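Local coordinates for methyltransferase-like protein (Saccharopolyspora spinosa, PDB 4PNE) that catalyses a [4+2] cycloaddition in spinosyn biosynthesis, using a methyltransferase-like fold that holds S-adenosyl-L-homocysteine in its crystal structure, at residues A[99-104]-A[120-125]; A[150-155]-A[172-177]; A[179-184]-A[231-236]. All blocks are in the same frame, centred on the assembly; numbering follows the deposited sequence.

Interaction 1 of 3, residues A[99-104]-A[120-125]; sequences VGCGTG and GITVSQ. With SAH (S-adenosyl-L-homocysteine), chain C.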
# COMPACT_ATOMS: atom_id res chain seq x y z
N VAL A 99 -6.64 3.60 2.21
CA VAL A 99 -6.24 4.57 1.20
C VAL A 99 -5.34 3.88 0.19
O VAL A 99 -4.21 3.54 0.50
CB VAL A 99 -5.51 5.74 1.81
CG1 VAL A 99 -5.07 6.72 0.70
CG2 VAL A 99 -6.39 6.43 2.82
N GLY A 100 -5.87 3.59 -0.98
CA GLY A 100 -5.12 2.81 -1.95
C GLY A 100 -5.22 1.32 -1.66
O GLY A 100 -4.23 0.68 -1.35
N CYS A 101 -6.41 0.77 -1.82
CA CYS A 101 -6.74 -0.50 -1.22
C CYS A 101 -6.35 -1.71 -2.09
O CYS A 101 -6.58 -2.85 -1.68
CB CYS A 101 -8.24 -0.54 -0.91
SG CYS A 101 -9.31 -0.41 -2.41
N GLY A 102 -5.77 -1.47 -3.27
CA GLY A 102 -5.41 -2.55 -4.18
C GLY A 102 -6.65 -3.37 -4.54
O GLY A 102 -7.74 -2.80 -4.74
N THR A 103 -6.50 -4.69 -4.58
CA THR A 103 -7.64 -5.55 -4.90
C THR A 103 -8.51 -5.83 -3.67
O THR A 103 -9.42 -6.68 -3.70
CB THR A 103 -7.17 -6.89 -5.49
OG1 THR A 103 -6.42 -7.58 -4.50
CG2 THR A 103 -6.30 -6.65 -6.69
N GLY A 104 -8.20 -5.16 -2.56
CA GLY A 104 -8.94 -5.35 -1.33
C GLY A 104 -8.54 -6.56 -0.49
O GLY A 104 -9.19 -6.86 0.51
N GLY A 120 -12.66 1.10 1.36
CA GLY A 120 -11.43 0.98 0.58
C GLY A 120 -11.50 1.82 -0.66
O GLY A 120 -12.47 1.73 -1.40
N ILE A 121 -10.50 2.66 -0.91
CA ILE A 121 -10.48 3.49 -2.08
C ILE A 121 -9.25 3.22 -2.95
O ILE A 121 -8.17 2.94 -2.44
CB ILE A 121 -10.53 4.99 -1.75
CG1 ILE A 121 -9.33 5.43 -0.90
CG2 ILE A 121 -11.81 5.30 -1.00
CD1 ILE A 121 -9.21 6.95 -0.75
N THR A 122 -9.46 3.25 -4.26
CA THR A 122 -8.38 3.09 -5.20
C THR A 122 -8.71 3.90 -6.45
O THR A 122 -9.86 4.24 -6.67
CB THR A 122 -8.17 1.63 -5.57
OG1 THR A 122 -7.21 1.56 -6.64
CG2 THR A 122 -9.49 0.97 -5.99
N VAL A 123 -7.71 4.20 -7.26
CA VAL A 123 -7.96 4.93 -8.51
C VAL A 123 -8.11 4.00 -9.71
O VAL A 123 -8.33 4.45 -10.83
CB VAL A 123 -6.86 5.96 -8.76
CG1 VAL A 123 -7.03 7.11 -7.78
CG2 VAL A 123 -5.45 5.33 -8.61
N SER A 124 -8.00 2.70 -9.44
CA SER A 124 -8.14 1.68 -10.47
C SER A 124 -9.53 1.09 -10.46
O SER A 124 -9.90 0.41 -9.51
CB SER A 124 -7.11 0.58 -10.22
OG SER A 124 -7.33 -0.52 -11.08
N GLN A 125 -10.30 1.26 -11.56
CA GLN A 125 -11.63 0.66 -11.65
C GLN A 125 -11.57 -0.87 -11.73
O GLN A 125 -12.48 -1.55 -11.26
CB GLN A 125 -12.38 1.22 -12.86
CG GLN A 125 -12.56 2.69 -12.80
CD GLN A 125 -13.27 3.25 -14.00
OE1 GLN A 125 -14.42 3.67 -13.91
NE2 GLN A 125 -12.60 3.26 -15.14
N SAH C . -2.80 -1.16 -0.00
CA SAH C . -2.92 -2.20 -1.03
CB SAH C . -2.42 -1.78 -2.41
CG SAH C . -1.10 -1.05 -2.51
SD SAH C . -0.63 -0.82 -4.24
C SAH C . -2.19 -3.44 -0.57
O SAH C . -2.40 -4.50 -1.12
OXT SAH C . -1.45 -3.37 0.42
C5' SAH C . -0.98 0.95 -4.34
C4' SAH C . -2.47 1.29 -4.33
O4' SAH C . -2.64 2.70 -4.19
C3' SAH C . -3.20 0.92 -5.61
O3' SAH C . -4.40 0.29 -5.21
C2' SAH C . -3.44 2.26 -6.29
O2' SAH C . -4.55 2.34 -7.18
C1' SAH C . -3.61 3.17 -5.07
N9 SAH C . -3.44 4.60 -5.40
C8 SAH C . -2.45 5.23 -6.09
N7 SAH C . -2.74 6.55 -6.18
C5 SAH C . -3.92 6.76 -5.57
C6 SAH C . -4.70 7.88 -5.37
N6 SAH C . -4.31 9.07 -5.81
N1 SAH C . -5.85 7.77 -4.68
C2 SAH C . -6.28 6.56 -4.19
N3 SAH C . -5.54 5.43 -4.42
C4 SAH C . -4.37 5.54 -5.07

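Interaction 2 of 3, residues A[150-155]-A[172-177]; sequences DAMSLP and EMSEPD. With SAH (S-adenosyl-L-homocysteine), chain C.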
# COMPACT_ATOMS: atom_id res chain seq x y z
N ASP A 150 -10.03 9.33 -5.48
CA ASP A 150 -8.69 9.91 -5.42
C ASP A 150 -8.39 10.43 -4.02
O ASP A 150 -9.06 11.33 -3.54
CB ASP A 150 -8.59 11.04 -6.45
CG ASP A 150 -7.17 11.57 -6.63
OD1 ASP A 150 -6.30 11.40 -5.75
OD2 ASP A 150 -6.94 12.18 -7.69
N ALA A 151 -7.36 9.91 -3.38
CA ALA A 151 -7.04 10.28 -2.01
C ALA A 151 -6.62 11.73 -1.89
O ALA A 151 -6.63 12.26 -0.79
CB ALA A 151 -5.93 9.35 -1.47
N MET A 152 -6.26 12.37 -2.99
CA MET A 152 -5.87 13.77 -2.93
C MET A 152 -7.11 14.66 -2.85
O MET A 152 -6.98 15.88 -2.62
CB MET A 152 -4.99 14.14 -4.12
CG MET A 152 -3.60 13.55 -3.97
SD MET A 152 -2.49 13.80 -5.35
CE MET A 152 -3.14 12.59 -6.50
N SER A 153 -8.29 14.06 -3.00
CA SER A 153 -9.55 14.77 -2.84
C SER A 153 -10.67 13.86 -2.35
O SER A 153 -11.46 13.36 -3.13
CB SER A 153 -9.97 15.41 -4.16
OG SER A 153 -11.11 16.21 -3.93
N LEU A 154 -10.78 13.73 -1.04
CA LEU A 154 -11.69 12.77 -0.46
C LEU A 154 -13.09 13.35 -0.35
O LEU A 154 -13.23 14.49 0.08
CB LEU A 154 -11.19 12.36 0.92
CG LEU A 154 -9.85 11.62 0.95
CD1 LEU A 154 -9.48 11.38 2.42
CD2 LEU A 154 -9.91 10.32 0.20
N PRO A 155 -14.11 12.55 -0.69
CA PRO A 155 -15.50 13.07 -0.65
C PRO A 155 -16.08 13.12 0.77
O PRO A 155 -17.18 13.64 0.97
CB PRO A 155 -16.26 12.06 -1.51
CG PRO A 155 -15.52 10.78 -1.32
CD PRO A 155 -14.06 11.19 -1.28
N GLU A 172 2.87 6.73 -4.52
CA GLU A 172 2.35 6.69 -5.89
C GLU A 172 1.61 7.94 -6.30
O GLU A 172 1.22 8.09 -7.45
CB GLU A 172 1.40 5.50 -6.06
CG GLU A 172 2.14 4.22 -5.96
CD GLU A 172 1.29 3.02 -6.31
OE1 GLU A 172 0.05 3.14 -6.45
OE2 GLU A 172 1.89 1.96 -6.47
N MET A 173 1.36 8.82 -5.35
CA MET A 173 0.52 9.96 -5.62
C MET A 173 1.30 11.14 -6.15
O MET A 173 2.44 11.33 -5.74
CB MET A 173 -0.23 10.32 -4.36
CG MET A 173 -0.95 9.11 -3.84
SD MET A 173 -1.97 9.51 -2.45
CE MET A 173 -2.62 7.88 -2.04
N SER A 174 0.71 11.94 -7.03
CA SER A 174 1.45 13.05 -7.62
C SER A 174 1.80 14.05 -6.54
O SER A 174 2.88 14.61 -6.55
CB SER A 174 0.66 13.71 -8.76
OG SER A 174 -0.58 14.22 -8.32
N GLU A 175 0.90 14.25 -5.59
CA GLU A 175 1.09 15.20 -4.50
C GLU A 175 0.77 14.53 -3.16
O GLU A 175 -0.34 14.65 -2.65
CB GLU A 175 0.19 16.42 -4.69
CG GLU A 175 0.54 17.26 -5.91
CD GLU A 175 -0.47 18.38 -6.15
OE1 GLU A 175 -0.48 19.35 -5.36
OE2 GLU A 175 -1.25 18.28 -7.12
N PRO A 176 1.76 13.79 -2.61
CA PRO A 176 1.49 13.00 -1.40
C PRO A 176 1.11 13.87 -0.23
O PRO A 176 0.37 13.43 0.63
CB PRO A 176 2.81 12.30 -1.12
CG PRO A 176 3.59 12.36 -2.37
CD PRO A 176 3.08 13.51 -3.19
N ASP A 177 1.63 15.09 -0.17
CA ASP A 177 1.36 15.94 0.98
C ASP A 177 -0.10 16.31 1.01
O ASP A 177 -0.65 16.50 2.07
CB ASP A 177 2.23 17.20 0.94
CG ASP A 177 3.71 16.88 1.08
OD1 ASP A 177 4.15 16.50 2.20
OD2 ASP A 177 4.44 17.00 0.07
N SAH C . -2.80 -1.16 -0.00
CA SAH C . -2.92 -2.20 -1.03
CB SAH C . -2.42 -1.78 -2.41
CG SAH C . -1.10 -1.05 -2.51
SD SAH C . -0.63 -0.82 -4.24
C SAH C . -2.19 -3.44 -0.57
O SAH C . -2.40 -4.50 -1.12
OXT SAH C . -1.45 -3.37 0.42
C5' SAH C . -0.98 0.95 -4.34
C4' SAH C . -2.47 1.29 -4.33
O4' SAH C . -2.64 2.70 -4.19
C3' SAH C . -3.20 0.92 -5.61
O3' SAH C . -4.40 0.29 -5.21
C2' SAH C . -3.44 2.26 -6.29
O2' SAH C . -4.55 2.34 -7.18
C1' SAH C . -3.61 3.17 -5.07
N9 SAH C . -3.44 4.60 -5.40
C8 SAH C . -2.45 5.23 -6.09
N7 SAH C . -2.74 6.55 -6.18
C5 SAH C . -3.92 6.76 -5.57
C6 SAH C . -4.70 7.88 -5.37
N6 SAH C . -4.31 9.07 -5.81
N1 SAH C . -5.85 7.77 -4.68
C2 SAH C . -6.28 6.56 -4.19
N3 SAH C . -5.54 5.43 -4.42
C4 SAH C . -4.37 5.54 -5.07

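Interaction 3 of 3, residues A[179-184]-A[231-236]; sequences AIREIL and RAAGFE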
# COMPACT_ATOMS: atom_id res chain seq x y z
N ALA A 179 -2.59 14.41 -0.18
CA ALA A 179 -3.31 13.24 0.33
C ALA A 179 -3.16 13.11 1.86
O ALA A 179 -4.09 12.75 2.58
CB ALA A 179 -2.82 12.00 -0.34
N ILE A 180 -1.96 13.38 2.36
CA ILE A 180 -1.74 13.29 3.79
C ILE A 180 -2.64 14.28 4.55
O ILE A 180 -3.24 13.93 5.57
CB ILE A 180 -0.26 13.53 4.11
CG1 ILE A 180 0.57 12.30 3.69
CG2 ILE A 180 -0.09 13.80 5.61
CD1 ILE A 180 2.03 12.57 3.72
N ARG A 181 -2.74 15.52 4.07
CA ARG A 181 -3.63 16.49 4.69
C ARG A 181 -5.10 16.05 4.60
O ARG A 181 -5.87 16.30 5.53
CB ARG A 181 -3.44 17.87 4.06
CG ARG A 181 -2.08 18.44 4.36
CD ARG A 181 -1.97 19.91 4.01
NE ARG A 181 -2.16 20.15 2.58
CZ ARG A 181 -1.19 20.11 1.66
NH1 ARG A 181 0.06 19.83 1.99
NH2 ARG A 181 -1.50 20.34 0.39
N GLU A 182 -5.50 15.38 3.53
CA GLU A 182 -6.87 14.91 3.41
C GLU A 182 -7.16 13.80 4.42
O GLU A 182 -8.24 13.75 5.04
CB GLU A 182 -7.13 14.41 2.00
CG GLU A 182 -7.49 15.51 1.03
CD GLU A 182 -8.84 16.14 1.36
OE1 GLU A 182 -8.90 17.11 2.16
OE2 GLU A 182 -9.85 15.62 0.84
N ILE A 183 -6.21 12.90 4.57
CA ILE A 183 -6.38 11.83 5.55
C ILE A 183 -6.53 12.44 6.94
O ILE A 183 -7.40 12.02 7.73
CB ILE A 183 -5.21 10.80 5.52
CG1 ILE A 183 -5.20 10.05 4.19
CG2 ILE A 183 -5.38 9.79 6.64
CD1 ILE A 183 -3.94 9.30 3.92
N LEU A 184 -5.69 13.42 7.27
CA LEU A 184 -5.79 14.08 8.56
C LEU A 184 -7.16 14.71 8.73
O LEU A 184 -7.75 14.60 9.80
CB LEU A 184 -4.70 15.14 8.71
CG LEU A 184 -4.62 15.79 10.10
CD1 LEU A 184 -4.02 14.85 11.09
CD2 LEU A 184 -3.76 17.04 9.99
N ARG A 231 4.38 14.72 9.92
CA ARG A 231 4.43 15.72 11.00
C ARG A 231 4.00 17.09 10.53
O ARG A 231 3.25 17.78 11.20
CB ARG A 231 5.84 15.83 11.58
CG ARG A 231 6.19 14.75 12.55
CD ARG A 231 7.36 15.19 13.44
NE ARG A 231 7.59 14.25 14.54
CZ ARG A 231 8.41 13.20 14.49
NH1 ARG A 231 9.10 12.91 13.39
NH2 ARG A 231 8.54 12.42 15.57
N ALA A 232 4.54 17.50 9.39
CA ALA A 232 4.28 18.81 8.84
C ALA A 232 2.79 19.01 8.57
O ALA A 232 2.27 20.13 8.68
CB ALA A 232 5.09 19.02 7.58
N ALA A 233 2.08 17.93 8.25
CA ALA A 233 0.67 18.02 7.96
C ALA A 233 -0.16 18.19 9.23
O ALA A 233 -1.31 18.62 9.15
CB ALA A 233 0.21 16.78 7.20
N GLY A 234 0.40 17.84 10.38
CA GLY A 234 -0.30 17.93 11.65
C GLY A 234 -0.41 16.61 12.41
O GLY A 234 -0.99 16.56 13.50
N PHE A 235 0.14 15.53 11.86
CA PHE A 235 0.10 14.27 12.60
C PHE A 235 1.08 14.27 13.77
O PHE A 235 2.16 14.86 13.66
CB PHE A 235 0.43 13.11 11.69
CG PHE A 235 -0.72 12.68 10.82
CD1 PHE A 235 -1.66 11.80 11.30
CD2 PHE A 235 -0.82 13.12 9.52
CE1 PHE A 235 -2.70 11.39 10.50
CE2 PHE A 235 -1.87 12.70 8.72
CZ PHE A 235 -2.79 11.84 9.21
N GLU A 236 0.70 13.61 14.86
CA GLU A 236 1.65 13.14 15.88
C GLU A 236 2.22 11.78 15.47
O GLU A 236 1.47 10.86 15.17
CB GLU A 236 0.99 12.95 17.24
CG GLU A 236 0.23 14.11 17.77
CD GLU A 236 -0.50 13.74 19.05
OE1 GLU A 236 -0.27 12.61 19.57
OE2 GLU A 236 -1.31 14.55 19.53

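Interaction 1 of 3, residues A[99-104]-A[120-125]
Two successive amides of the loop after strand 95-99 converge on the carbonyl of Ile121. Cys101 N donates to Ile121 O at 2.9 Å, while Gly100 N, 2.8 Å from Ile121 O, adds a weak bond bent to 126°. Here a parallel strand pair, bridged at Val99 and Ile121, opens into the glycine-rich loop of a Rossmann-type methyltransferase fold. Packing is close and wholly buried. With chi1 at 63°, the thiol of Cys101 folds back over its own backbone and rests against the neighbouring strand, SG 3.6 Å from Gly120 C, and Thr122 CG2 closes on the same sulfur at 3.8 Å from Cys101 SG. The bare glycines let the ligand approach the main chain: the amino N of SAH donates to Gly100 O (2.7 Å), and Gly102 N reaches the ribose O3' (3.0 Å). Thr122 OG1 accepts from SAH O2' at 2.8 Å and also from Ser124 N, forming an ST turn. Past Thr122 the two segments part. Val123, partly exposed, lays its methyls over one face of the adenine, CG1 3.4 Å from SAH N1, instead of meeting the glycine loop. Strand 144-148 flanks strand 117-122, with Phe146 against Cys101; helix 36-54 covers Val123 through Ser36 and Val39, and Gln127 of helix 125-138 hydrogen-bonds Thr122 OG1.

Interaction 2 of 3, residues A[150-155]-A[172-177]
Met152 and Met173 bring two thioether side chains from separate loops to the adenine of SAH, one to its edge and one to its face. The first shell is mostly apolar: Met173, extended beyond CG, lays its methyl over the purine, CE 3.9 Å from SAH C5, and sets the same Met173 CE 3.7 Å from Ala151 CB. The bend in Met152 at chi3 (-77°) turns its CE toward Ser174, 3.5 Å from Ser174 OG, and to the rim of the ring at N6. One polar link joins the segments, a weak bond from Glu175 N to Met152 SD at 3.4 Å that brings the sulfur against the N-cap residue of helix 176-186. In the same shell the adenine is read by two atoms of 150-155: Ala151 N donates almost straight to SAH N1 (2.9 Å, 172°), and Asp150 OD1 accepts from SAH N6 at 3.1 Å. The next shell positions these groups. Asp150 OD1 also accepts from Met152 N at 2.9 Å, approached from 44° above the carboxylate plane, which makes an Asx turn within a type I beta turn. Farther out, Ser36 binds Asp150 OD2, Arg219 binds Met173 O, and Arg178 pairs with the carboxylate of Glu175. A donor facing N1 and an acceptor facing the exocyclic amine match adenine's hydrogen-bonding edge. Two donors share one carboxylate oxygen, which probably steadies its charge, while Met173 supplies polarisable contact over the face.

Interaction 3 of 3, residues A[179-184]-A[231-236]
Leu184 reaches Phe235 because its CG stands trans to the backbone N (chi1 -174°), carrying both methyls off helix 176-186 toward the end of helix 223-233; Phe235, with chi1 at -79°, turns its ring face to one of them. The result is a CH-pi contact: Leu184 CD1 sits 3.6 Å from the centroid of the Phe235 ring and only 5° off its normal, squarely over one face. The other methyl goes to the main chain, where Leu184 CD2 approaches Ala233 O at a short 3.0 Å. Around the ring edge lie the carbonyl of Ile180, its O 3.6 Å from Phe235 CE2, and the branch methyl of Ile183, CG2 4.2 Å from Phe235 CZ. One turn earlier on the helix the packing is tight: Ile180 CG2 comes to 3.4 Å from Ala233 CB, nearer than carbons usually stand, and the aliphatic CG of Arg181 lies alongside the same alanine methyl. Gly234 ends helix 223-233 in a Schellman motif, redirecting the chain toward Phe235 before strand 236-242 begins. Leu193 of strand 191-200 also touches Ile183 and Phe235, placing the ring between helix 176-186 and the sheet. No hydrogen bond crosses between the segments, so the joint rests on apolar packing and dispersion.

Two of the contacts touch SAH and the third lies one layer farther out. Interactions 1 and 2 have centres about 12 Å apart. The first follows the amino acid and ribose of the ligand and also reaches its adenine, which the second grips by its edge; Val123 and Met173 cover opposite faces of that ring. The two contacts meet where Val99 CG1 lies 3.5 Å from Ala151 CB. In interaction 3 the Ile183 side chain is about 9 Å from SAH. Helix 176-186 links it to interaction 2, with Met173 SD 3.4 Å from Ala179 CB and a probable hydrogen bond of 2.8 Å between Leu154 N and Glu182 OE2. Even interactions 1 and 3, centres about 20 Å apart, touch, Val99 CG2 lying 3.9 Å from Ile183 CD1.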